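Local coordinates for PhnB protein (PDB 3OMS), which is of unproven function but is probably a PhnB-like member of the glyoxalase family, possibly a 3-demethylubiquinone-9 3-methyltransferase, at residues T13-E18 and N26-L31; H56-L61 and E65-D70. All blocks are in the same frame, centred on the assembly; numbering follows the deposited sequence. Where two conformers were deposited one is given.

Interaction 1: residues T13-E18 and N26-L31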
ATOM      1  N   THR A  13      -6.050  -0.179  -0.528  1.00 22.97           N
ATOM      2  CA  THR A  13      -4.788  -0.900  -0.408  1.00 22.95           C
ATOM      3  C   THR A  13      -5.052  -2.409  -0.200  1.00 22.87           C
ATOM      4  O   THR A  13      -5.913  -2.786   0.600  1.00 22.91           O
ATOM      5  CB  THR A  13      -3.912  -0.215   0.716  1.00 23.00           C
ATOM      6  OG1 THR A  13      -3.677   1.131   0.279  1.00 25.17           O
ATOM      7  CG2 THR A  13      -2.596  -0.987   0.887  1.00 23.24           C
ATOM      8  N   PHE A  14      -4.331  -3.260  -0.961  1.00 22.12           N
ATOM      9  CA  PHE A  14      -4.679  -4.650  -1.227  1.00 21.31           C
ATOM     10  C   PHE A  14      -3.417  -5.486  -0.952  1.00 24.19           C
ATOM     11  O   PHE A  14      -2.335  -5.288  -1.578  1.00 23.80           O
ATOM     12  CB  PHE A  14      -5.091  -4.804  -2.677  1.00 22.78           C
ATOM     13  CG  PHE A  14      -5.644  -6.162  -3.080  1.00 21.87           C
ATOM     14  CD1 PHE A  14      -6.975  -6.284  -3.480  1.00 25.92           C
ATOM     15  CD2 PHE A  14      -4.810  -7.286  -3.195  1.00 24.94           C
ATOM     16  CE1 PHE A  14      -7.487  -7.487  -3.906  1.00 25.23           C
ATOM     17  CE2 PHE A  14      -5.324  -8.488  -3.634  1.00 26.31           C
ATOM     18  CZ  PHE A  14      -6.691  -8.562  -4.003  1.00 26.12           C
ATOM     19  N   LEU A  15      -3.540  -6.396   0.014  1.00 23.53           N
ATOM     20  CA  LEU A  15      -2.423  -7.208   0.452  0.60 24.43           C
ATOM     21  C   LEU A  15      -2.579  -8.666  -0.009  1.00 25.16           C
ATOM     22  O   LEU A  15      -3.602  -9.316   0.241  1.00 25.74           O
ATOM     23  CB  LEU A  15      -2.280  -7.103   1.981  0.60 23.87           C
ATOM     24  CG  LEU A  15      -1.750  -5.802   2.607  0.60 24.31           C
ATOM     25  CD1 LEU A  15      -2.655  -4.555   2.429  0.60 24.15           C
ATOM     26  CD2 LEU A  15      -1.493  -6.053   4.110  0.60 23.11           C
HETATM   27  N   MSE A  16      -1.541  -9.186  -0.692  1.00 25.34           N
HETATM   28  CA  MSE A  16      -1.524 -10.533  -1.131  1.00 26.81           C
HETATM   29  C   MSE A  16      -0.534 -11.374  -0.306  1.00 27.75           C
HETATM   30  O   MSE A  16       0.695 -11.184  -0.400  1.00 26.13           O
HETATM   31  CB  MSE A  16      -1.156 -10.578  -2.614  1.00 28.92           C
HETATM   32  CG  MSE A  16      -1.162 -11.971  -3.213  1.00 31.54           C
HETATM   33 SE   MSE A  16      -0.993 -11.936  -5.160  0.65 35.58          SE
HETATM   34  CE  MSE A  16       0.763 -11.203  -5.208  1.00 34.20           C
ATOM     35  N   PHE A  17      -1.119 -12.302   0.455  1.00 28.87           N
ATOM     36  CA  PHE A  17      -0.443 -13.254   1.312  1.00 29.95           C
ATOM     37  C   PHE A  17      -0.382 -14.601   0.602  1.00 31.90           C
ATOM     38  O   PHE A  17      -0.957 -14.770  -0.492  1.00 32.02           O
ATOM     39  CB  PHE A  17      -1.199 -13.376   2.673  1.00 29.79           C
ATOM     40  CG  PHE A  17      -1.203 -12.140   3.488  1.00 27.98           C
ATOM     41  CD1 PHE A  17      -0.193 -11.885   4.390  1.00 30.09           C
ATOM     42  CD2 PHE A  17      -2.259 -11.225   3.411  1.00 25.28           C
ATOM     43  CE1 PHE A  17      -0.219 -10.708   5.185  1.00 28.95           C
ATOM     44  CE2 PHE A  17      -2.285 -10.081   4.155  1.00 25.09           C
ATOM     45  CZ  PHE A  17      -1.239  -9.811   5.073  1.00 28.49           C
ATOM     46  N   GLU A  18       0.355 -15.567   1.175  1.00 34.61           N
ATOM     47  CA  GLU A  18       0.357 -16.947   0.655  1.00 36.92           C
ATOM     48  C   GLU A  18      -0.041 -17.975   1.730  1.00 38.29           C
ATOM     49  O   GLU A  18       0.611 -19.017   1.889  1.00 40.09           O
ATOM     50  CB  GLU A  18       1.732 -17.308   0.020  1.00 38.92           C
ATOM     51  CG  GLU A  18       2.020 -16.439  -1.221  1.00 40.63           C
ATOM     52  CD  GLU A  18       3.315 -16.746  -1.939  1.00 44.80           C
ATOM     53  OE1 GLU A  18       4.106 -17.605  -1.471  1.00 43.62           O
ATOM     54  OE2 GLU A  18       3.499 -16.122  -3.010  1.00 45.19           O
ATOM     55  N   ASN A  26      -6.876 -10.835  11.361  1.00 30.57           N
ATOM     56  CA  ASN A  26      -7.268 -10.901  12.765  1.00 33.03           C
ATOM     57  C   ASN A  26      -6.285 -10.133  13.658  1.00 32.17           C
ATOM     58  O   ASN A  26      -6.690  -9.429  14.596  1.00 33.61           O
ATOM     59  CB  ASN A  26      -7.482 -12.371  13.202  1.00 34.74           C
ATOM     60  CG  ASN A  26      -8.867 -12.902  12.760  1.00 37.07           C
ATOM     61  OD1 ASN A  26      -9.870 -12.512  13.298  1.00 45.48           O
ATOM     62  ND2 ASN A  26      -8.898 -13.743  11.782  1.00 45.28           N
ATOM     63  N   PHE A  27      -5.000 -10.229  13.339  1.00 31.61           N
ATOM     64  CA  PHE A  27      -3.958  -9.502  14.083  1.00 31.06           C
ATOM     65  C   PHE A  27      -4.104  -8.018  13.895  1.00 30.29           C
ATOM     66  O   PHE A  27      -4.193  -7.279  14.884  1.00 30.70           O
ATOM     67  CB  PHE A  27      -2.577  -9.976  13.621  1.00 31.54           C
ATOM     68  CG  PHE A  27      -1.423  -9.240  14.259  1.00 31.10           C
ATOM     69  CD1 PHE A  27      -1.305  -9.152  15.637  1.00 36.60           C
ATOM     70  CD2 PHE A  27      -0.420  -8.706  13.464  1.00 33.49           C
ATOM     71  CE1 PHE A  27      -0.196  -8.515  16.228  1.00 36.83           C
ATOM     72  CE2 PHE A  27       0.680  -8.084  14.027  1.00 34.83           C
ATOM     73  CZ  PHE A  27       0.796  -7.980  15.395  1.00 36.24           C
ATOM     74  N   TYR A  28      -4.226  -7.566  12.643  1.00 28.46           N
ATOM     75  CA  TYR A  28      -4.254  -6.112  12.366  1.00 28.01           C
ATOM     76  C   TYR A  28      -5.484  -5.437  12.958  1.00 29.01           C
ATOM     77  O   TYR A  28      -5.407  -4.356  13.533  1.00 29.50           O
ATOM     78  CB  TYR A  28      -4.214  -5.834  10.866  1.00 26.67           C
ATOM     79  CG  TYR A  28      -2.945  -6.306  10.183  1.00 27.35           C
ATOM     80  CD1 TYR A  28      -1.713  -6.423  10.880  1.00 24.70           C
ATOM     81  CD2 TYR A  28      -2.954  -6.603   8.838  1.00 26.39           C
ATOM     82  CE1 TYR A  28      -0.587  -6.845  10.216  1.00 28.23           C
ATOM     83  CE2 TYR A  28      -1.872  -7.047   8.194  1.00 25.22           C
ATOM     84  CZ  TYR A  28      -0.669  -7.165   8.868  1.00 26.09           C
ATOM     85  OH  TYR A  28       0.401  -7.567   8.123  1.00 25.23           O
ATOM     86  N   THR A  29      -6.631  -6.083  12.835  1.00 30.12           N
ATOM     87  CA  THR A  29      -7.845  -5.474  13.324  1.00 31.09           C
ATOM     88  C   THR A  29      -7.855  -5.398  14.866  1.00 33.17           C
ATOM     89  O   THR A  29      -8.647  -4.668  15.426  1.00 34.14           O
ATOM     90  CB  THR A  29      -9.112  -6.177  12.841  1.00 31.05           C
ATOM     91  OG1 THR A  29      -9.054  -7.543  13.203  1.00 30.04           O
ATOM     92  CG2 THR A  29      -9.295  -6.071  11.330  1.00 29.27           C
ATOM     93  N   SER A  30      -6.972  -6.123  15.546  1.00 35.07           N
ATOM     94  CA  SER A  30      -6.847  -6.000  17.012  1.00 36.87           C
ATOM     95  C   SER A  30      -6.008  -4.801  17.502  1.00 38.12           C
ATOM     96  O   SER A  30      -5.995  -4.499  18.718  1.00 39.57           O
ATOM     97  CB  SER A  30      -6.236  -7.285  17.582  1.00 37.97           C
ATOM     98  OG  SER A  30      -4.802  -7.307  17.451  1.00 37.93           O
ATOM     99  N   LEU A  31      -5.337  -4.101  16.591  1.00 36.42           N
ATOM    100  CA  LEU A  31      -4.329  -3.116  16.951  1.00 37.52           C
ATOM    101  C   LEU A  31      -4.858  -1.707  16.996  1.00 39.38           C
ATOM    102  O   LEU A  31      -4.234  -0.834  17.590  1.00 39.05           O
ATOM    103  CB  LEU A  31      -3.186  -3.131  15.922  1.00 36.91           C
ATOM    104  CG  LEU A  31      -2.414  -4.439  15.787  1.00 38.39           C
ATOM    105  CD1 LEU A  31      -1.337  -4.258  14.725  1.00 38.13           C
ATOM    106  CD2 LEU A  31      -1.819  -4.849  17.120  1.00 40.05           C
TER

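Interaction 2: residues H56-L61 and E65-D70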
ATOM      1  N   HIS A  56     -10.994 -14.011  -0.935  1.00 32.87           N
ATOM      2  CA  HIS A  56     -10.973 -12.561  -0.825  0.70 32.08           C
ATOM      3  C   HIS A  56     -11.520 -12.203   0.547  1.00 30.85           C
ATOM      4  O   HIS A  56     -12.401 -12.906   1.050  1.00 30.05           O
ATOM      5  CB  HIS A  56     -11.774 -11.895  -1.960  0.70 33.60           C
ATOM      6  CG  HIS A  56     -13.226 -12.275  -2.012  0.70 37.52           C
ATOM      7  ND1 HIS A  56     -14.176 -11.699  -1.194  0.70 40.53           N
ATOM      8  CD2 HIS A  56     -13.893 -13.147  -2.806  0.70 41.41           C
ATOM      9  CE1 HIS A  56     -15.363 -12.214  -1.470  0.70 44.86           C
ATOM     10  NE2 HIS A  56     -15.219 -13.094  -2.445  0.70 45.68           N
ATOM     11  N   ALA A  57     -10.988 -11.136   1.130  1.00 29.36           N
ATOM     12  CA  ALA A  57     -11.501 -10.583   2.388  1.00 28.13           C
ATOM     13  C   ALA A  57     -11.343  -9.069   2.395  1.00 27.39           C
ATOM     14  O   ALA A  57     -10.362  -8.525   1.832  1.00 26.56           O
ATOM     15  CB  ALA A  57     -10.777 -11.212   3.601  1.00 27.57           C
ATOM     16  N   THR A  58     -12.312  -8.394   3.027  1.00 27.39           N
ATOM     17  CA  THR A  58     -12.300  -6.942   3.234  1.00 27.15           C
ATOM     18  C   THR A  58     -12.350  -6.703   4.712  1.00 27.63           C
ATOM     19  O   THR A  58     -13.090  -7.360   5.431  1.00 27.32           O
ATOM     20  CB  THR A  58     -13.483  -6.253   2.571  1.00 28.12           C
ATOM     21  OG1 THR A  58     -13.392  -6.445   1.159  1.00 28.79           O
ATOM     22  CG2 THR A  58     -13.588  -4.725   2.934  1.00 27.51           C
ATOM     23  N   PHE A  59     -11.520  -5.774   5.188  1.00 26.06           N
ATOM     24  CA  PHE A  59     -11.518  -5.396   6.599  1.00 27.00           C
ATOM     25  C   PHE A  59     -11.256  -3.936   6.720  1.00 26.95           C
ATOM     26  O   PHE A  59     -10.734  -3.313   5.780  1.00 28.07           O
ATOM     27  CB  PHE A  59     -10.473  -6.179   7.386  1.00 26.58           C
ATOM     28  CG  PHE A  59      -9.062  -5.993   6.925  1.00 25.81           C
ATOM     29  CD1 PHE A  59      -8.126  -5.286   7.718  1.00 25.75           C
ATOM     30  CD2 PHE A  59      -8.599  -6.627   5.755  1.00 25.26           C
ATOM     31  CE1 PHE A  59      -6.790  -5.171   7.320  1.00 23.23           C
ATOM     32  CE2 PHE A  59      -7.256  -6.471   5.348  1.00 27.32           C
ATOM     33  CZ  PHE A  59      -6.356  -5.745   6.138  1.00 25.01           C
ATOM     34  N   THR A  60     -11.572  -3.363   7.882  1.00 26.99           N
ATOM     35  CA  THR A  60     -11.281  -1.962   8.105  1.00 26.45           C
ATOM     36  C   THR A  60     -10.152  -1.827   9.158  1.00 26.73           C
ATOM     37  O   THR A  60     -10.004  -2.663  10.046  1.00 26.40           O
ATOM     38  CB  THR A  60     -12.493  -1.192   8.575  1.00 28.22           C
ATOM     39  OG1 THR A  60     -12.999  -1.810   9.783  1.00 30.63           O
ATOM     40  CG2 THR A  60     -13.555  -1.121   7.488  1.00 26.64           C
ATOM     41  N   LEU A  61      -9.336  -0.784   8.992  1.00 25.90           N
ATOM     42  CA  LEU A  61      -8.444  -0.316  10.021  1.00 26.35           C
ATOM     43  C   LEU A  61      -8.801   1.136  10.282  1.00 27.16           C
ATOM     44  O   LEU A  61      -8.710   2.005   9.387  1.00 26.30           O
ATOM     45  CB  LEU A  61      -6.988  -0.501   9.578  1.00 24.36           C
ATOM     46  CG  LEU A  61      -6.456  -1.913   9.253  1.00 26.56           C
ATOM     47  CD1 LEU A  61      -4.991  -1.854   8.772  1.00 25.30           C
ATOM     48  CD2 LEU A  61      -6.624  -2.930  10.438  1.00 24.01           C
ATOM     49  N   GLU A  65     -11.106   0.938   4.613  1.00 26.31           N
ATOM     50  CA  GLU A  65     -11.163  -0.411   4.075  1.00 27.79           C
ATOM     51  C   GLU A  65      -9.822  -0.803   3.488  1.00 26.02           C
ATOM     52  O   GLU A  65      -9.182   0.016   2.811  1.00 25.17           O
ATOM     53  CB  GLU A  65     -12.233  -0.581   2.996  1.00 30.03           C
ATOM     54  CG  GLU A  65     -13.660  -0.650   3.504  1.00 36.99           C
ATOM     55  CD  GLU A  65     -14.702  -0.596   2.370  1.00 45.20           C
ATOM     56  OE1 GLU A  65     -14.400  -1.005   1.217  1.00 46.33           O
ATOM     57  OE2 GLU A  65     -15.828  -0.118   2.629  1.00 48.90           O
ATOM     58  N   PHE A  66      -9.440  -2.042   3.767  1.00 24.01           N
ATOM     59  CA  PHE A  66      -8.315  -2.768   3.179  1.00 23.13           C
ATOM     60  C   PHE A  66      -8.847  -4.079   2.616  1.00 24.76           C
ATOM     61  O   PHE A  66      -9.893  -4.565   3.045  1.00 25.19           O
ATOM     62  CB  PHE A  66      -7.236  -3.001   4.219  1.00 24.04           C
ATOM     63  CG  PHE A  66      -6.559  -1.729   4.632  1.00 25.86           C
ATOM     64  CD1 PHE A  66      -5.347  -1.333   4.013  1.00 26.47           C
ATOM     65  CD2 PHE A  66      -7.157  -0.874   5.533  1.00 25.36           C
ATOM     66  CE1 PHE A  66      -4.765  -0.152   4.333  1.00 27.39           C
ATOM     67  CE2 PHE A  66      -6.561   0.337   5.869  1.00 25.75           C
ATOM     68  CZ  PHE A  66      -5.370   0.711   5.267  1.00 28.72           C
HETATM   69  N   MSE A  67      -8.166  -4.618   1.605  1.00 24.61           N
HETATM   70  CA  MSE A  67      -8.474  -5.912   1.077  1.00 25.82           C
HETATM   71  C   MSE A  67      -7.275  -6.834   1.200  1.00 26.12           C
HETATM   72  O   MSE A  67      -6.088  -6.403   1.157  1.00 25.34           O
HETATM   73  CB  MSE A  67      -8.909  -5.771  -0.369  1.00 27.14           C
HETATM   74  CG  MSE A  67     -10.220  -5.072  -0.543  1.00 28.37           C
HETATM   75 SE   MSE A  67     -10.448  -4.511  -2.383  0.65 33.13          SE
HETATM   76  CE  MSE A  67     -10.873  -6.198  -3.147  1.00 38.84           C
ATOM     77  N   CYS A  68      -7.554  -8.136   1.327  1.00 26.66           N
ATOM     78  CA  CYS A  68      -6.473  -9.131   1.223  1.00 26.45           C
ATOM     79  C   CYS A  68      -6.962 -10.397   0.604  1.00 27.30           C
ATOM     80  O   CYS A  68      -8.164 -10.648   0.503  1.00 28.00           O
ATOM     81  CB  CYS A  68      -5.813  -9.391   2.599  1.00 25.70           C
ATOM     82  SG  CYS A  68      -6.924 -10.157   3.814  1.00 27.74           S
ATOM     83  N   ILE A  69      -5.997 -11.179   0.097  1.00 28.70           N
ATOM     84  CA  ILE A  69      -6.225 -12.513  -0.377  1.00 28.39           C
ATOM     85  C   ILE A  69      -5.074 -13.422   0.059  1.00 29.29           C
ATOM     86  O   ILE A  69      -4.003 -12.921   0.395  1.00 29.27           O
ATOM     87  CB  ILE A  69      -6.298 -12.598  -1.926  1.00 29.10           C
ATOM     88  CG1 ILE A  69      -4.909 -12.338  -2.559  1.00 29.21           C
ATOM     89  CG2 ILE A  69      -7.373 -11.666  -2.518  1.00 30.24           C
ATOM     90  CD1 ILE A  69      -4.866 -12.432  -4.071  1.00 30.38           C
ATOM     91  N   ASP A  70      -5.299 -14.749  -0.019  1.00 30.22           N
ATOM     92  CA  ASP A  70      -4.230 -15.751  -0.045  1.00 30.92           C
ATOM     93  C   ASP A  70      -4.091 -16.183  -1.481  1.00 31.83           C
ATOM     94  O   ASP A  70      -5.010 -16.818  -2.076  1.00 34.53           O
ATOM     95  CB  ASP A  70      -4.555 -16.962   0.835  1.00 31.82           C
ATOM     96  CG  ASP A  70      -4.386 -16.686   2.296  1.00 30.44           C
ATOM     97  OD1 ASP A  70      -3.379 -16.077   2.680  1.00 30.14           O
ATOM     98  OD2 ASP A  70      -5.242 -17.138   3.101  1.00 34.31           O
TER

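Interaction 1: residues T13-E18 and N26-L31
Y28 of helix 21-29 reaches across to meet L15 and F17 of strand 11-17. Its CB stays with the helix and has no partner on the strand. CG lies anti to the carbonyl carbon (chi1 -63°), which sends the ring toward the sheet. CD2 still falls short of the strand. CE2 is the first atom to make contact: it lies 4.2 Å from L15 CD2 and also 4.2 Å from F17 CZ. L15 was modelled in two conformers, so its share is less certain. At the tip, Y28 OH comes 4.1 Å from F17 CZ, at the edge of the phenylalanine ring and near its plane. F17 arrives from the opposite direction and presents its far corner, CZ, to the tyrosine. F17 CZ and L15 CD2 both approach the Y28 ring obliquely.

The hydroxyl finds its polar partner elsewhere, in a hydrogen bond with D126 OD2. W132 stands edge-to-face with the tyrosine ring, and F79 does the same with F17. Y128, V130 and L61 also pack round Y28.

The order of strand 11-17, helix 21-29 and strands 37-42, 54-61 and 64-70 is consistent with the beta-alpha-beta-beta-beta module of the glyoxalase fold. The direct contact is small, buried and apolar. F17 meets the hydroxyl only by van der Waals contact, while the bond to D126 satisfies this buried polar group and ties the helix to the part of the chain that follows strand 121-125.

Interaction 2: residues H56-L61 and E65-D70
A57 with C68 and F59 with F66 are the hydrogen-bonded pairs of two antiparallel strands, whose directions differ by 147°; T58 with M67 and T60 with E65 are the non-hydrogen-bonded pairs. Each hydrogen-bonded pair is closed by two backbone bonds. The shortest runs from F66 N to F59 O, 2.7 Å and nearly straight.

On the face with F59, the side chains are buried. F59 CG sits between its backbone N and carbonyl carbon (chi1 60°), which swings the ring across to the partner strand. F66 CB lies over a face of this ring, 3.5 Å from F59 CZ, in a CH-pi contact. The two rings are oblique to each other. L61 CD1 covers a face of the F66 ring, 4.2 Å from its centroid. C68 SG touches F59 CE2 at 4.0 Å, obliquely to the ring.

The other face carries smaller contacts. E65 CG touches T60 CG2 at 4.0 Å and T58 CG2 at 4.1 Å. T60 OG1 is hydrogen-bonded to E36 N.

Strands 54-61 and 64-70 thus form a hairpin with two unlike faces. Backbone bonds fix its register. A57, F59 and C68 form an apolar surface on which M25 of helix 21-29 packs, and the CH-pi contacts at the L61 end adjoin I11 of the second subunit.

In the fold
Both interactions share one sheet, since strands 11-17 and 64-70 are neighbours in it. L15 N probably donates a hydrogen bond to M67 O (2.8 Å), which joins them directly. Interaction 1 is wholly buried, its centre about 4 Å from that of the chain, and is a light helix-on-sheet touch without polar bonds of its own. Interaction 2, its centre about 10 Å from that of the chain, is partly buried, far larger, and builds the sheet through its backbone. Helix 21-29 serves both. Segment 13-18 and the hairpin both reach the second subunit. Strand 11-17 carries the sheet across that interface, whereas the hairpin adds packing there.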